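PDB 6ZRX: DMATS type aromatic prenyltransferase from Micromonospora olivasterospora, which probably transfers a dimethylallyl group from a prenyl diphosphate to the indole ring of tryptophan, as a 6-dimethylallyltryptophan synthase of the ABBA-barrel fold. Local coordinates for residues V259-F264 / S275-I280. Numbering follows the deposited sequence.
Sequences VGSYTF and SIYVPI. With 6C7 (S-(3-methylbut-2-en-1-yl) trihydrogen thiodiphosphate), chain E.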
ATOM      1  N   VAL A 259       3.160   9.786   3.002  1.00 19.55           N
ATOM      2  CA  VAL A 259       2.233   9.534   1.875  1.00 19.20           C
ATOM      3  C   VAL A 259       0.829   9.753   2.411  1.00 19.77           C
ATOM      4  O   VAL A 259       0.538   9.280   3.525  1.00 20.05           O
ATOM      5  CB  VAL A 259       2.409   8.129   1.259  1.00 19.18           C
ATOM      6  CG1 VAL A 259       1.338   7.822   0.230  1.00 19.22           C
ATOM      7  CG2 VAL A 259       3.794   7.945   0.662  1.00 19.36           C
ATOM      8  N   GLY A 260       0.023  10.510   1.679  1.00 19.08           N
ATOM      9  CA  GLY A 260      -1.405  10.696   1.971  1.00 18.92           C
ATOM     10  C   GLY A 260      -2.250  10.134   0.857  1.00 19.17           C
ATOM     11  O   GLY A 260      -1.848  10.254  -0.317  1.00 20.55           O
ATOM     12  N   SER A 261      -3.379   9.537   1.189  1.00 19.06           N
ATOM     13  CA  SER A 261      -4.327   8.999   0.193  1.00 19.91           C
ATOM     14  C   SER A 261      -5.670   9.682   0.365  1.00 20.98           C
ATOM     15  O   SER A 261      -6.075   9.975   1.516  1.00 20.88           O
ATOM     16  CB  SER A 261      -4.442   7.508   0.250  1.00 19.88           C
ATOM     17  OG  SER A 261      -5.163   7.093   1.383  1.00 19.69           O
ATOM     18  N   TYR A 262      -6.295   9.968  -0.758  1.00 22.10           N
ATOM     19  CA  TYR A 262      -7.578  10.667  -0.878  1.00 23.92           C
ATOM     20  C   TYR A 262      -8.513   9.693  -1.569  1.00 24.17           C
ATOM     21  O   TYR A 262      -8.138   9.199  -2.650  1.00 24.76           O
ATOM     22  CB  TYR A 262      -7.356  11.997  -1.613  1.00 25.07           C
ATOM     23  CG  TYR A 262      -6.402  12.917  -0.893  1.00 26.96           C
ATOM     24  CD1 TYR A 262      -5.027  12.707  -0.926  1.00 27.70           C
ATOM     25  CD2 TYR A 262      -6.871  13.967  -0.117  1.00 27.37           C
ATOM     26  CE1 TYR A 262      -4.149  13.533  -0.236  1.00 29.06           C
ATOM     27  CE2 TYR A 262      -6.008  14.799   0.578  1.00 28.29           C
ATOM     28  CZ  TYR A 262      -4.643  14.590   0.514  1.00 29.14           C
ATOM     29  OH  TYR A 262      -3.793  15.414   1.198  1.00 32.51           O
ATOM     30  N   THR A 263      -9.619   9.346  -0.924  1.00 24.01           N
ATOM     31  CA  THR A 263     -10.664   8.466  -1.488  1.00 26.87           C
ATOM     32  C   THR A 263     -11.693   9.376  -2.170  1.00 28.99           C
ATOM     33  O   THR A 263     -12.336  10.171  -1.456  1.00 30.21           O
ATOM     34  CB  THR A 263     -11.260   7.535  -0.424  1.00 28.16           C
ATOM     35  OG1 THR A 263     -10.208   6.818   0.231  1.00 29.13           O
ATOM     36  CG2 THR A 263     -12.226   6.525  -1.003  1.00 28.29           C
ATOM     37  N   PHE A 264     -11.786   9.290  -3.501  1.00 29.66           N
ATOM     38  CA  PHE A 264     -12.707  10.079  -4.367  1.00 31.43           C
ATOM     39  C   PHE A 264     -13.970   9.253  -4.650  1.00 31.86           C
ATOM     40  O   PHE A 264     -13.844   8.103  -5.053  1.00 29.11           O
ATOM     41  CB  PHE A 264     -11.987  10.482  -5.650  1.00 31.93           C
ATOM     42  CG  PHE A 264     -10.912  11.522  -5.461  1.00 33.49           C
ATOM     43  CD1 PHE A 264     -11.243  12.866  -5.360  1.00 34.24           C
ATOM     44  CD2 PHE A 264      -9.568  11.168  -5.395  1.00 34.41           C
ATOM     45  CE1 PHE A 264     -10.260  13.830  -5.188  1.00 34.57           C
ATOM     46  CE2 PHE A 264      -8.588  12.139  -5.228  1.00 34.23           C
ATOM     47  CZ  PHE A 264      -8.939  13.468  -5.126  1.00 34.29           C
ATOM     48  N   SER A 275      -6.298   8.818   4.358  1.00 20.68           N
ATOM     49  CA  SER A 275      -5.358   7.972   5.136  1.00 20.14           C
ATOM     50  C   SER A 275      -3.969   8.581   5.062  1.00 19.18           C
ATOM     51  O   SER A 275      -3.623   9.153   4.008  1.00 18.80           O
ATOM     52  CB  SER A 275      -5.364   6.532   4.673  1.00 20.52           C
ATOM     53  OG  SER A 275      -6.671   5.992   4.732  1.00 21.85           O
ATOM     54  N   ILE A 276      -3.221   8.486   6.159  1.00 18.86           N
ATOM     55  CA  ILE A 276      -1.806   8.929   6.243  1.00 18.80           C
ATOM     56  C   ILE A 276      -0.969   7.669   6.469  1.00 18.44           C
ATOM     57  O   ILE A 276      -1.362   6.841   7.302  1.00 18.03           O
ATOM     58  CB  ILE A 276      -1.606  10.024   7.330  1.00 19.54           C
ATOM     59  CG1 ILE A 276      -0.139  10.418   7.504  1.00 21.02           C
ATOM     60  CG2 ILE A 276      -2.230   9.633   8.657  1.00 19.96           C
ATOM     61  CD1 ILE A 276       0.438  11.146   6.331  1.00 22.05           C
ATOM     62  N   TYR A 277       0.103   7.522   5.708  1.00 18.16           N
ATOM     63  CA  TYR A 277       1.038   6.371   5.767  1.00 17.61           C
ATOM     64  C   TYR A 277       2.398   6.895   6.190  1.00 17.88           C
ATOM     65  O   TYR A 277       3.016   7.657   5.427  1.00 18.40           O
ATOM     66  CB  TYR A 277       1.088   5.647   4.414  1.00 17.52           C
ATOM     67  CG  TYR A 277      -0.261   5.301   3.858  1.00 17.60           C
ATOM     68  CD1 TYR A 277      -1.044   6.270   3.249  1.00 17.89           C
ATOM     69  CD2 TYR A 277      -0.783   4.021   3.958  1.00 16.72           C
ATOM     70  CE1 TYR A 277      -2.301   5.983   2.758  1.00 17.83           C
ATOM     71  CE2 TYR A 277      -2.041   3.718   3.465  1.00 17.22           C
ATOM     72  CZ  TYR A 277      -2.805   4.704   2.862  1.00 17.66           C
ATOM     73  OH  TYR A 277      -4.041   4.408   2.372  1.00 19.50           O
ATOM     74  N   VAL A 278       2.848   6.506   7.384  1.00 16.84           N
ATOM     75  CA  VAL A 278       4.179   6.875   7.923  1.00 17.25           C
ATOM     76  C   VAL A 278       5.132   5.716   7.647  1.00 17.08           C
ATOM     77  O   VAL A 278       4.864   4.599   8.095  1.00 16.52           O
ATOM     78  CB  VAL A 278       4.105   7.198   9.423  1.00 17.29           C
ATOM     79  CG1 VAL A 278       5.465   7.597   9.969  1.00 17.66           C
ATOM     80  CG2 VAL A 278       3.057   8.261   9.704  1.00 17.89           C
ATOM     81  N   PRO A 279       6.254   5.940   6.914  1.00 16.27           N
ATOM     82  CA  PRO A 279       7.270   4.905   6.697  1.00 16.15           C
ATOM     83  C   PRO A 279       8.164   4.788   7.937  1.00 15.07           C
ATOM     84  O   PRO A 279       9.337   5.149   7.888  1.00 15.66           O
ATOM     85  CB  PRO A 279       8.019   5.419   5.467  1.00 16.56           C
ATOM     86  CG  PRO A 279       7.981   6.918   5.662  1.00 16.65           C
ATOM     87  CD  PRO A 279       6.612   7.197   6.241  1.00 16.63           C
ATOM     88  N   ILE A 280       7.580   4.259   9.001  1.00 14.93           N
ATOM     89  CA  ILE A 280       8.106   4.264  10.395  1.00 14.82           C
ATOM     90  C   ILE A 280       9.520   3.678  10.440  1.00 14.74           C
ATOM     91  O   ILE A 280      10.291   4.137  11.258  1.00 14.43           O
ATOM     92  CB  ILE A 280       7.123   3.549  11.351  1.00 14.88           C
ATOM     93  CG1 ILE A 280       7.556   3.683  12.809  1.00 15.17           C
ATOM     94  CG2 ILE A 280       6.913   2.082  10.971  1.00 15.29           C
ATOM     95  CD1 ILE A 280       6.489   3.264  13.799  1.00 15.57           C
TER
HETATM   96  O4  6C7 E 401      -5.758   1.657   3.154  1.00 32.60           O
HETATM   97  P1  6C7 E 401      -5.989   0.522   2.175  1.00 35.48           P
HETATM   98  O6  6C7 E 401      -6.941  -0.522   2.701  1.00 35.01           O
HETATM   99  O5  6C7 E 401      -6.379   1.001   0.787  1.00 35.90           O
HETATM  100  O2  6C7 E 401      -4.549  -0.175   2.067  1.00 35.22           O
HETATM  101  P3  6C7 E 401      -3.434  -0.335   0.937  1.00 37.67           P
HETATM  102  O8  6C7 E 401      -2.327  -1.138   1.544  1.00 37.10           O
HETATM  103  O7  6C7 E 401      -4.111  -0.918  -0.260  1.00 37.88           O
HETATM  104  S9  6C7 E 401      -2.648   1.509   0.477  1.00 41.17           S
HETATM  105  C10 6C7 E 401      -0.893   1.405   0.944  1.00 40.02           C
HETATM  106  C11 6C7 E 401      -0.073   0.783  -0.131  1.00 40.06           C
HETATM  107  C12 6C7 E 401       0.475   1.414  -1.165  1.00 39.87           C
HETATM  108  C13 6C7 E 401       0.265   2.873  -1.463  1.00 40.55           C
HETATM  109  C14 6C7 E 401       1.362   0.718  -2.152  1.00 39.31           C
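V259–Y277 and S261–S275 are antiparallel hydrogen-bonded pairs of a β-hairpin, flanking the non-hydrogen-bonded pair G260–I276, where the CA atoms approach to 4.6 Å. Y277 N donates to V259 O at 2.8 Å in a nearly straight hydrogen bond (N-H···O 167°), while G260 CA adds a CA-H···O contact to S275 O at 3.4 Å. In this ABBA barrel the face carrying V259, S261, S275 and Y277 looks inward to the thiodiphosphate pocket, with Y277 among its lining residues. With CG beside its backbone N and anti to the carbonyl carbon (chi1 -50°), the Y277 side chain lies lengthwise over the seam between the strands, its OH end directed to S261: V259 O and S261 OG lie at the ring edge, in plane, and V259 CG1 lies 4.1 Å from Y277 CD1. Y277 OH shares a hydrogen bond of 3.1 Å with S261 OG and another with K211, while Y277 CE2 comes within 3.6 Å of 6C7 C10. A phenylalanine here would probably leave S261 OG and K211 without their phenolic partner and the ring less firmly fixed beside the prenyl chain. On the other face, I276 CD1 folds back to 3.4 Å from V259 O. Strand 209-220 flanks the hairpin beyond 258-265 and strand 327-334 beyond 273-278, while Y262 and F264 pack outward against helix 173-182.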